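Local coordinates for glycosyltransferase Gtf1 (PDB 4PQG), which belongs to the GT-B glycosyltransferases, carries an added extended antiparallel beta-sheet domain, and holds uridine-5'-diphosphate in a pocket in this crystal, at residues C156-A161 with Y170-Y175; V166-Q171 with M187-E192; P427-D432 with A467-L472. All blocks are in the same frame, centred on the assembly; numbering follows the deposited sequence.

Contact 1: residues C156-A161 with Y170-Y175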
loop_
_atom_site.group_PDB
_atom_site.type_symbol
_atom_site.label_atom_id
_atom_site.label_comp_id
_atom_site.label_asym_id
_atom_site.label_seq_id
_atom_site.Cartn_x
_atom_site.Cartn_y
_atom_site.Cartn_z
ATOM N N CYS A 156 -10.700 16.199 14.404
ATOM C CA CYS A 156 -10.634 17.181 13.314
ATOM C C CYS A 156 -12.024 17.743 12.983
ATOM O O CYS A 156 -13.030 17.000 13.013
ATOM C CB CYS A 156 -10.006 16.526 12.060
ATOM S SG CYS A 156 -9.992 17.548 10.566
ATOM N N SER A 157 -12.080 19.047 12.681
ATOM C CA SER A 157 -13.248 19.667 12.037
ATOM C C SER A 157 -12.858 20.344 10.720
ATOM O O SER A 157 -11.780 20.932 10.603
ATOM C CB SER A 157 -13.917 20.708 12.929
ATOM O OG SER A 157 -14.541 20.112 14.038
ATOM N N GLU A 158 -13.738 20.232 9.738
ATOM C CA GLU A 158 -13.632 20.953 8.492
ATOM C C GLU A 158 -14.766 21.955 8.405
ATOM O O GLU A 158 -15.918 21.623 8.687
ATOM C CB GLU A 158 -13.712 20.009 7.294
ATOM C CG GLU A 158 -12.506 19.106 7.123
ATOM C CD GLU A 158 -12.645 18.200 5.922
ATOM O OE1 GLU A 158 -13.728 17.609 5.736
ATOM O OE2 GLU A 158 -11.660 18.075 5.168
ATOM N N TYR A 159 -14.423 23.156 7.948
ATOM C CA TYR A 159 -15.351 24.267 7.839
ATOM C C TYR A 159 -15.543 24.630 6.373
ATOM O O TYR A 159 -14.570 24.711 5.619
ATOM C CB TYR A 159 -14.853 25.468 8.650
ATOM C CG TYR A 159 -14.620 25.111 10.104
ATOM C CD1 TYR A 159 -15.676 25.079 11.013
ATOM C CD2 TYR A 159 -13.349 24.754 10.554
ATOM C CE1 TYR A 159 -15.460 24.739 12.348
ATOM C CE2 TYR A 159 -13.123 24.405 11.877
ATOM C CZ TYR A 159 -14.175 24.407 12.766
ATOM O OH TYR A 159 -13.944 24.057 14.066
ATOM N N PHE A 160 -16.810 24.796 5.990
ATOM C CA PHE A 160 -17.213 25.038 4.611
ATOM C C PHE A 160 -18.101 26.274 4.499
ATOM O O PHE A 160 -18.843 26.598 5.423
ATOM C CB PHE A 160 -18.032 23.858 4.071
ATOM C CG PHE A 160 -17.294 22.552 4.024
ATOM C CD1 PHE A 160 -16.792 22.068 2.824
ATOM C CD2 PHE A 160 -17.139 21.784 5.171
ATOM C CE1 PHE A 160 -16.139 20.842 2.767
ATOM C CE2 PHE A 160 -16.483 20.562 5.125
ATOM C CZ PHE A 160 -15.980 20.091 3.922
ATOM N N ALA A 161 -18.027 26.944 3.350
ATOM C CA ALA A 161 -18.951 28.031 3.014
ATOM C C ALA A 161 -19.438 27.873 1.559
ATOM O O ALA A 161 -18.711 27.348 0.708
ATOM C CB ALA A 161 -18.287 29.383 3.222
ATOM N N TYR A 170 -12.781 25.783 3.510
ATOM C CA TYR A 170 -11.798 26.848 3.784
ATOM C C TYR A 170 -10.860 26.633 4.980
ATOM O O TYR A 170 -9.785 27.246 5.043
ATOM C CB TYR A 170 -12.457 28.231 3.848
ATOM C CG TYR A 170 -13.503 28.391 4.913
ATOM C CD1 TYR A 170 -13.165 28.848 6.190
ATOM C CD2 TYR A 170 -14.848 28.102 4.648
ATOM C CE1 TYR A 170 -14.127 29.009 7.181
ATOM C CE2 TYR A 170 -15.819 28.260 5.636
ATOM C CZ TYR A 170 -15.454 28.715 6.901
ATOM O OH TYR A 170 -16.416 28.874 7.880
ATOM N N GLN A 171 -11.255 25.790 5.925
ATOM C CA GLN A 171 -10.455 25.611 7.147
ATOM C C GLN A 171 -10.592 24.197 7.676
ATOM O O GLN A 171 -11.689 23.615 7.646
ATOM C CB GLN A 171 -10.892 26.607 8.234
ATOM C CG GLN A 171 -10.111 26.565 9.550
ATOM C CD GLN A 171 -10.499 27.708 10.478
ATOM O OE1 GLN A 171 -10.770 28.811 10.014
ATOM N NE2 GLN A 171 -10.543 27.445 11.796
ATOM N N ARG A 172 -9.468 23.660 8.148
ATOM C CA ARG A 172 -9.440 22.409 8.903
ATOM C C ARG A 172 -8.790 22.685 10.239
ATOM O O ARG A 172 -7.732 23.303 10.283
ATOM C CB ARG A 172 -8.574 21.377 8.194
ATOM C CG ARG A 172 -9.172 20.805 6.955
ATOM C CD ARG A 172 -8.642 19.395 6.777
ATOM N NE ARG A 172 -9.149 18.837 5.536
ATOM C CZ ARG A 172 -8.501 18.833 4.374
ATOM N NH1 ARG A 172 -7.290 19.363 4.258
ATOM N NH2 ARG A 172 -9.078 18.280 3.313
ATOM N N THR A 173 -9.391 22.209 11.321
ATOM C CA THR A 173 -8.818 22.421 12.653
ATOM C C THR A 173 -8.604 21.056 13.301
ATOM O O THR A 173 -9.461 20.185 13.184
ATOM C CB THR A 173 -9.736 23.307 13.537
ATOM O OG1 THR A 173 -9.789 24.633 13.006
ATOM C CG2 THR A 173 -9.230 23.382 14.994
ATOM N N PHE A 174 -7.462 20.884 13.958
ATOM C CA PHE A 174 -7.153 19.661 14.709
ATOM C C PHE A 174 -7.164 19.944 16.207
ATOM O O PHE A 174 -6.682 21.001 16.649
ATOM C CB PHE A 174 -5.830 19.031 14.236
ATOM C CG PHE A 174 -5.948 18.350 12.894
ATOM C CD1 PHE A 174 -6.169 16.977 12.813
ATOM C CD2 PHE A 174 -5.901 19.087 11.710
ATOM C CE1 PHE A 174 -6.328 16.352 11.583
ATOM C CE2 PHE A 174 -6.046 18.468 10.477
ATOM C CZ PHE A 174 -6.265 17.092 10.413
ATOM N N TYR A 175 -7.702 18.995 16.970
ATOM C CA TYR A 175 -7.955 19.166 18.402
ATOM C C TYR A 175 -7.104 18.266 19.291
ATOM O O TYR A 175 -6.589 17.208 18.848
ATOM C CB TYR A 175 -9.427 18.886 18.723
ATOM C CG TYR A 175 -10.365 19.787 17.973
ATOM C CD1 TYR A 175 -10.692 21.042 18.470
ATOM C CD2 TYR A 175 -10.934 19.372 16.759
ATOM C CE1 TYR A 175 -11.536 21.886 17.779
ATOM C CE2 TYR A 175 -11.791 20.200 16.056
ATOM C CZ TYR A 175 -12.078 21.463 16.571
ATOM O OH TYR A 175 -12.920 22.303 15.882
#
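S157 and T173 face each other as a hydrogen-bonded antiparallel pair, S157 N reaching T173 O at 2.9 Å, in two neighbouring strands whose directions differ by 165°. C156 with F174 and E158 with R172 form the non-hydrogen-bonded pairs on either side. On the face that carries these four side chains, E158 and R172 lie alongside one another with carboxylate and guanidinium only 20° from coplanar. R172 NE meets the anti lone pair of E158 OE2 at 2.6 Å, a salt bridge to which NH2 adds a weak bond to the same oxygen. Y149 OH is hydrogen-bonded to OE1, and the adjacent arginine charge probably favours the ionised carboxylate. Nearby, C156 lays its sulfur over one face of the F174 ring, SG 4.0 Å from the centroid; a small, polarisable side chain suits a place so close to an aromatic face.

The pair is a beta hairpin in the middle of the long antiparallel sheet of the GtfA extended beta-sheet domain, and it contains a classic beta bulge: Y170 and Q171 both stand opposite Y159. Y159 O accepts Y170 N at 3.0 Å and Q171 N only weakly. With its CG in the crowded position between backbone N and carbonyl carbon (chi1 60°), Y170 folds its ring back across the partner strand, one face under Y159 O and Y159 CB, and A161 CB against CE2.

On the other face, Y159 and Y175 approach from opposite directions, and Y159 OH donates to Y175 OH at 2.7 Å. Y175 OH in turn bonds weakly to S157 OG, whose stronger partner is D148. Q171, extended beside Y159, sends NE2 to T173 OG1 at 3.2 Å within its amide plane, and D184 also holds that threonine hydroxyl.

Contact 2: residues V166-Q171 with M187-E192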
loop_
_atom_site.group_PDB
_atom_site.type_symbol
_atom_site.label_atom_id
_atom_site.label_comp_id
_atom_site.label_asym_id
_atom_site.label_seq_id
_atom_site.Cartn_x
_atom_site.Cartn_y
_atom_site.Cartn_z
ATOM N N VAL A 166 -22.187 25.387 -4.216
ATOM C CA VAL A 166 -21.251 24.305 -3.877
ATOM C C VAL A 166 -20.429 24.618 -2.610
ATOM O O VAL A 166 -19.883 25.718 -2.452
ATOM C CB VAL A 166 -20.375 23.848 -5.081
ATOM C CG1 VAL A 166 -19.285 24.856 -5.423
ATOM C CG2 VAL A 166 -19.768 22.474 -4.815
ATOM N N ALA A 167 -20.378 23.641 -1.703
ATOM C CA ALA A 167 -19.673 23.795 -0.431
ATOM C C ALA A 167 -18.169 23.886 -0.684
ATOM O O ALA A 167 -17.577 22.986 -1.280
ATOM C CB ALA A 167 -19.995 22.625 0.493
ATOM N N VAL A 168 -17.564 24.988 -0.249
ATOM C CA VAL A 168 -16.130 25.220 -0.444
ATOM C C VAL A 168 -15.398 25.068 0.893
ATOM O O VAL A 168 -15.691 25.789 1.837
ATOM C CB VAL A 168 -15.860 26.626 -1.035
ATOM C CG1 VAL A 168 -14.365 26.921 -1.081
ATOM C CG2 VAL A 168 -16.466 26.740 -2.430
ATOM N N LEU A 169 -14.452 24.138 0.955
ATOM C CA LEU A 169 -13.648 23.926 2.169
ATOM C C LEU A 169 -12.683 25.080 2.387
ATOM O O LEU A 169 -11.843 25.323 1.544
ATOM C CB LEU A 169 -12.866 22.619 2.078
ATOM C CG LEU A 169 -11.903 22.339 3.241
ATOM C CD1 LEU A 169 -12.662 22.207 4.551
ATOM C CD2 LEU A 169 -11.047 21.099 2.963
ATOM N N TYR A 170 -12.781 25.783 3.510
ATOM C CA TYR A 170 -11.798 26.848 3.784
ATOM C C TYR A 170 -10.860 26.633 4.980
ATOM O O TYR A 170 -9.785 27.246 5.043
ATOM C CB TYR A 170 -12.457 28.231 3.848
ATOM C CG TYR A 170 -13.503 28.391 4.913
ATOM C CD1 TYR A 170 -13.165 28.848 6.190
ATOM C CD2 TYR A 170 -14.848 28.102 4.648
ATOM C CE1 TYR A 170 -14.127 29.009 7.181
ATOM C CE2 TYR A 170 -15.819 28.260 5.636
ATOM C CZ TYR A 170 -15.454 28.715 6.901
ATOM O OH TYR A 170 -16.416 28.874 7.880
ATOM N N GLN A 171 -11.255 25.790 5.925
ATOM C CA GLN A 171 -10.455 25.611 7.147
ATOM C C GLN A 171 -10.592 24.197 7.676
ATOM O O GLN A 171 -11.689 23.615 7.646
ATOM C CB GLN A 171 -10.892 26.607 8.234
ATOM C CG GLN A 171 -10.111 26.565 9.550
ATOM C CD GLN A 171 -10.499 27.708 10.478
ATOM O OE1 GLN A 171 -10.770 28.811 10.014
ATOM N NE2 GLN A 171 -10.543 27.445 11.796
ATOM N N MET A 187 -7.239 26.620 3.951
ATOM C CA MET A 187 -7.279 25.915 2.683
ATOM C C MET A 187 -7.555 26.859 1.526
ATOM O O MET A 187 -8.278 27.844 1.667
ATOM C CB MET A 187 -8.372 24.834 2.714
ATOM C CG MET A 187 -8.245 23.846 3.860
ATOM S SD MET A 187 -6.756 22.825 3.763
ATOM C CE MET A 187 -6.965 22.105 2.129
ATOM N N ASN A 188 -6.987 26.542 0.370
ATOM C CA ASN A 188 -7.331 27.262 -0.849
ATOM C C ASN A 188 -7.353 26.278 -2.012
ATOM O O ASN A 188 -6.308 25.789 -2.463
ATOM C CB ASN A 188 -6.380 28.443 -1.092
ATOM C CG ASN A 188 -6.668 29.178 -2.399
ATOM O OD1 ASN A 188 -7.706 28.985 -3.026
ATOM N ND2 ASN A 188 -5.738 30.022 -2.809
ATOM N N GLN A 189 -8.570 25.969 -2.447
ATOM C CA GLN A 189 -8.822 25.020 -3.535
ATOM C C GLN A 189 -8.041 23.708 -3.358
ATOM O O GLN A 189 -7.350 23.255 -4.269
ATOM C CB GLN A 189 -8.563 25.678 -4.903
ATOM C CG GLN A 189 -9.549 26.798 -5.271
ATOM C CD GLN A 189 -11.020 26.362 -5.250
ATOM O OE1 GLN A 189 -11.380 25.281 -5.741
ATOM N NE2 GLN A 189 -11.880 27.212 -4.689
ATOM N N GLY A 190 -8.144 23.117 -2.169
ATOM C CA GLY A 190 -7.425 21.878 -1.852
ATOM C C GLY A 190 -5.970 22.024 -1.432
ATOM O O GLY A 190 -5.328 21.053 -1.013
ATOM N N LYS A 191 -5.419 23.220 -1.544
ATOM C CA LYS A 191 -4.040 23.408 -1.119
ATOM C C LYS A 191 -4.041 23.815 0.360
ATOM O O LYS A 191 -4.778 24.709 0.754
ATOM C CB LYS A 191 -3.351 24.454 -2.000
ATOM C CG LYS A 191 -1.875 24.663 -1.698
ATOM C CD LYS A 191 -1.291 25.762 -2.580
ATOM C CE LYS A 191 -0.002 26.310 -1.977
ATOM N NZ LYS A 191 0.316 27.666 -2.509
ATOM N N GLU A 192 -3.214 23.144 1.156
ATOM C CA GLU A 192 -2.997 23.510 2.563
ATOM C C GLU A 192 -1.968 24.643 2.588
ATOM O O GLU A 192 -0.758 24.416 2.506
ATOM C CB GLU A 192 -2.504 22.299 3.372
ATOM C CG GLU A 192 -3.469 21.113 3.382
ATOM C CD GLU A 192 -2.826 19.805 3.862
ATOM O OE1 GLU A 192 -1.721 19.831 4.427
ATOM O OE2 GLU A 192 -3.421 18.728 3.650
HETATM O O HOH W 1 -9.993 23.670 -0.153
#
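V168 brings CG1 to 4.4 Å from Q189 NE2, at the end of a beta hairpin made by strands 166-175 and 181-188 where the second strand turns away. That turn, N188 to K191, is of type I' and closes the next hairpin of the sheet. Both of its corner residues have positive phi, and at G190 a side chain would press on the preceding carbonyl oxygen, so glycine fits there.

At L169 a water joins the strand to the turn: it donates to L169 O at 3.0 Å and accepts from G190 N at 2.8 Å. The leucine side chain, with CG anti to the backbone N (chi1 175°), crosses that of M187, CG to CG at 4.0 Å. M187 is flexible enough to bend twice: the bend at chi2 swings SD away from L169, and a second at chi3 turns CE.

Y170 follows with the one direct hydrogen bond of the contact. M187 N donates to Y170 O at 2.8 Å, almost straight at the hydrogen (174°), yet it approaches from above the carbonyl plane, 49° out of it. Beyond, Q171 N, directed at the other neighbouring strand, lies 4.1 Å from M187 CG.

Contact 3: residues P427-D432 with A467-L472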
loop_
_atom_site.group_PDB
_atom_site.type_symbol
_atom_site.label_atom_id
_atom_site.label_comp_id
_atom_site.label_asym_id
_atom_site.label_seq_id
_atom_site.Cartn_x
_atom_site.Cartn_y
_atom_site.Cartn_z
ATOM N N PRO A 427 2.768 -23.347 -8.088
ATOM C CA PRO A 427 3.591 -23.090 -9.262
ATOM C C PRO A 427 3.210 -21.729 -9.828
ATOM O O PRO A 427 2.069 -21.294 -9.649
ATOM C CB PRO A 427 3.164 -24.196 -10.241
ATOM C CG PRO A 427 2.620 -25.273 -9.359
ATOM C CD PRO A 427 1.888 -24.516 -8.287
ATOM N N LEU A 428 4.158 -21.071 -10.489
ATOM C CA LEU A 428 3.914 -19.759 -11.095
ATOM C C LEU A 428 4.075 -19.819 -12.611
ATOM O O LEU A 428 5.015 -20.424 -13.110
ATOM C CB LEU A 428 4.875 -18.707 -10.524
ATOM C CG LEU A 428 5.104 -18.611 -9.013
ATOM C CD1 LEU A 428 6.070 -17.479 -8.707
ATOM C CD2 LEU A 428 3.802 -18.392 -8.272
ATOM N N ILE A 429 3.167 -19.184 -13.346
ATOM C CA ILE A 429 3.386 -18.945 -14.786
ATOM C C ILE A 429 3.425 -17.437 -15.044
ATOM O O ILE A 429 2.442 -16.753 -14.791
ATOM C CB ILE A 429 2.288 -19.605 -15.659
ATOM C CG1 ILE A 429 2.222 -21.123 -15.406
ATOM C CG2 ILE A 429 2.529 -19.294 -17.129
ATOM C CD1 ILE A 429 1.011 -21.809 -16.032
ATOM N N GLY A 430 4.555 -16.929 -15.534
ATOM C CA GLY A 430 4.697 -15.499 -15.785
ATOM C C GLY A 430 5.692 -15.138 -16.865
ATOM O O GLY A 430 6.380 -16.006 -17.417
ATOM N N PHE A 431 5.771 -13.849 -17.170
ATOM C CA PHE A 431 6.722 -13.364 -18.163
ATOM C C PHE A 431 8.166 -13.460 -17.670
ATOM O O PHE A 431 8.439 -13.294 -16.472
ATOM C CB PHE A 431 6.426 -11.911 -18.520
ATOM C CG PHE A 431 5.250 -11.720 -19.436
ATOM C CD1 PHE A 431 5.225 -12.287 -20.717
ATOM C CD2 PHE A 431 4.178 -10.914 -19.046
ATOM C CE1 PHE A 431 4.151 -12.067 -21.569
ATOM C CE2 PHE A 431 3.098 -10.704 -19.899
ATOM C CZ PHE A 431 3.088 -11.280 -21.162
ATOM N N ASP A 432 9.081 -13.732 -18.604
ATOM C CA ASP A 432 10.506 -13.742 -18.324
ATOM C C ASP A 432 11.008 -12.301 -18.259
ATOM O O ASP A 432 11.632 -11.803 -19.197
ATOM C CB ASP A 432 11.244 -14.523 -19.414
ATOM C CG ASP A 432 12.678 -14.884 -19.024
ATOM O OD1 ASP A 432 13.167 -14.425 -17.970
ATOM O OD2 ASP A 432 13.321 -15.643 -19.776
ATOM N N ALA A 467 -1.323 -22.165 -23.831
ATOM C CA ALA A 467 -0.472 -23.331 -24.115
ATOM C C ALA A 467 0.290 -23.807 -22.883
ATOM O O ALA A 467 0.448 -25.010 -22.662
ATOM C CB ALA A 467 0.505 -23.020 -25.243
ATOM N N LYS A 468 0.773 -22.862 -22.082
ATOM C CA LYS A 468 1.551 -23.211 -20.900
ATOM C C LYS A 468 0.709 -23.793 -19.766
ATOM O O LYS A 468 1.126 -24.755 -19.097
ATOM C CB LYS A 468 2.407 -22.031 -20.431
ATOM C CG LYS A 468 3.686 -21.857 -21.237
ATOM C CD LYS A 468 4.476 -23.163 -21.262
ATOM C CE LYS A 468 5.761 -23.022 -22.033
ATOM N NZ LYS A 468 6.537 -24.288 -21.970
ATOM N N ILE A 469 -0.469 -23.218 -19.550
ATOM C CA ILE A 469 -1.418 -23.749 -18.578
ATOM C C ILE A 469 -1.746 -25.186 -18.972
ATOM O O ILE A 469 -1.603 -26.094 -18.153
ATOM C CB ILE A 469 -2.720 -22.909 -18.505
ATOM C CG1 ILE A 469 -2.443 -21.525 -17.877
ATOM C CG2 ILE A 469 -3.795 -23.642 -17.715
ATOM C CD1 ILE A 469 -3.442 -20.448 -18.261
ATOM N N CYS A 470 -2.173 -25.375 -20.226
ATOM C CA CYS A 470 -2.534 -26.698 -20.743
ATOM C C CYS A 470 -1.396 -27.707 -20.591
ATOM O O CYS A 470 -1.626 -28.819 -20.137
ATOM C CB CYS A 470 -2.989 -26.601 -22.203
ATOM S SG CYS A 470 -4.616 -25.850 -22.376
ATOM N N GLN A 471 -0.174 -27.294 -20.928
ATOM C CA GLN A 471 1.014 -28.131 -20.771
ATOM C C GLN A 471 1.286 -28.598 -19.331
ATOM O O GLN A 471 1.723 -29.742 -19.112
ATOM C CB GLN A 471 2.249 -27.426 -21.332
ATOM C CG GLN A 471 3.519 -28.266 -21.274
ATOM C CD GLN A 471 4.744 -27.508 -21.736
ATOM O OE1 GLN A 471 4.652 -26.357 -22.162
ATOM N NE2 GLN A 471 5.901 -28.149 -21.655
ATOM N N LEU A 472 1.026 -27.726 -18.355
ATOM C CA LEU A 472 1.274 -28.054 -16.940
ATOM C C LEU A 472 0.402 -29.224 -16.504
ATOM O O LEU A 472 0.861 -30.134 -15.811
ATOM C CB LEU A 472 1.009 -26.830 -16.041
ATOM C CG LEU A 472 1.280 -26.925 -14.535
ATOM C CD1 LEU A 472 1.608 -25.532 -14.002
ATOM C CD2 LEU A 472 0.097 -27.521 -13.772
#
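K468 NZ donates a 2.8 Å hydrogen bond to Q471 OE1, three residues on in the same helix, while CB of the same lysine rests 4.3 Å from I429 CG2 on strand 428-431. K468 thus plays two parts: its aliphatic base covers the isoleucine, and its ammonium end, which also makes a cation-pi contact with Y448, leads away from I429.

Here helix 458-474 lies on the six-stranded parallel sheet of the C-terminal Rossmann-like domain of the GT-B fold. The axis of its 467-472 portion passes 10.0 Å from that of strand 428-431, at 157° between their N-to-C directions, nearly antiparallel. I429 spans the distance between them: its chain extends (chi2 170°) to push CD1 between helix residues, 3.9 Å from I469 CG1 and 4.3 Å from L472 CD1. The two isoleucines cross at about a right angle. At the start of the segment, P427 sets its CB 4.3 Å from the same L472 CD1, and L478 and M481 of helix 478-489 touch both residues.

Branched aliphatic side chains and a proline make up the buried middle, and no hydrogen bond joins strand to helix, so cohesion between these segments probably rests on van der Waals fit and the hydrophobic effect.

How the contacts relate
Contacts 1 and 2 are successive links of one antiparallel sheet. They share Y170 and Q171 on strand 166-175, which pairs with strand 154-163 on one side and 181-188 on the other, and their centres are only 9 Å apart. Between them, A161 O and V168 N are 2.8 Å apart, a probable hydrogen bond, and R172 packs against M187. Contact 3 belongs to a different domain, across the chain's centre: its own centre is 54 Å from contact 1 and 51 Å from contact 2, with nearest atoms about 39 and 38 Å away. Its strand follows closely on helix 416-423, within which the uridine-5'-diphosphate pocket residues end.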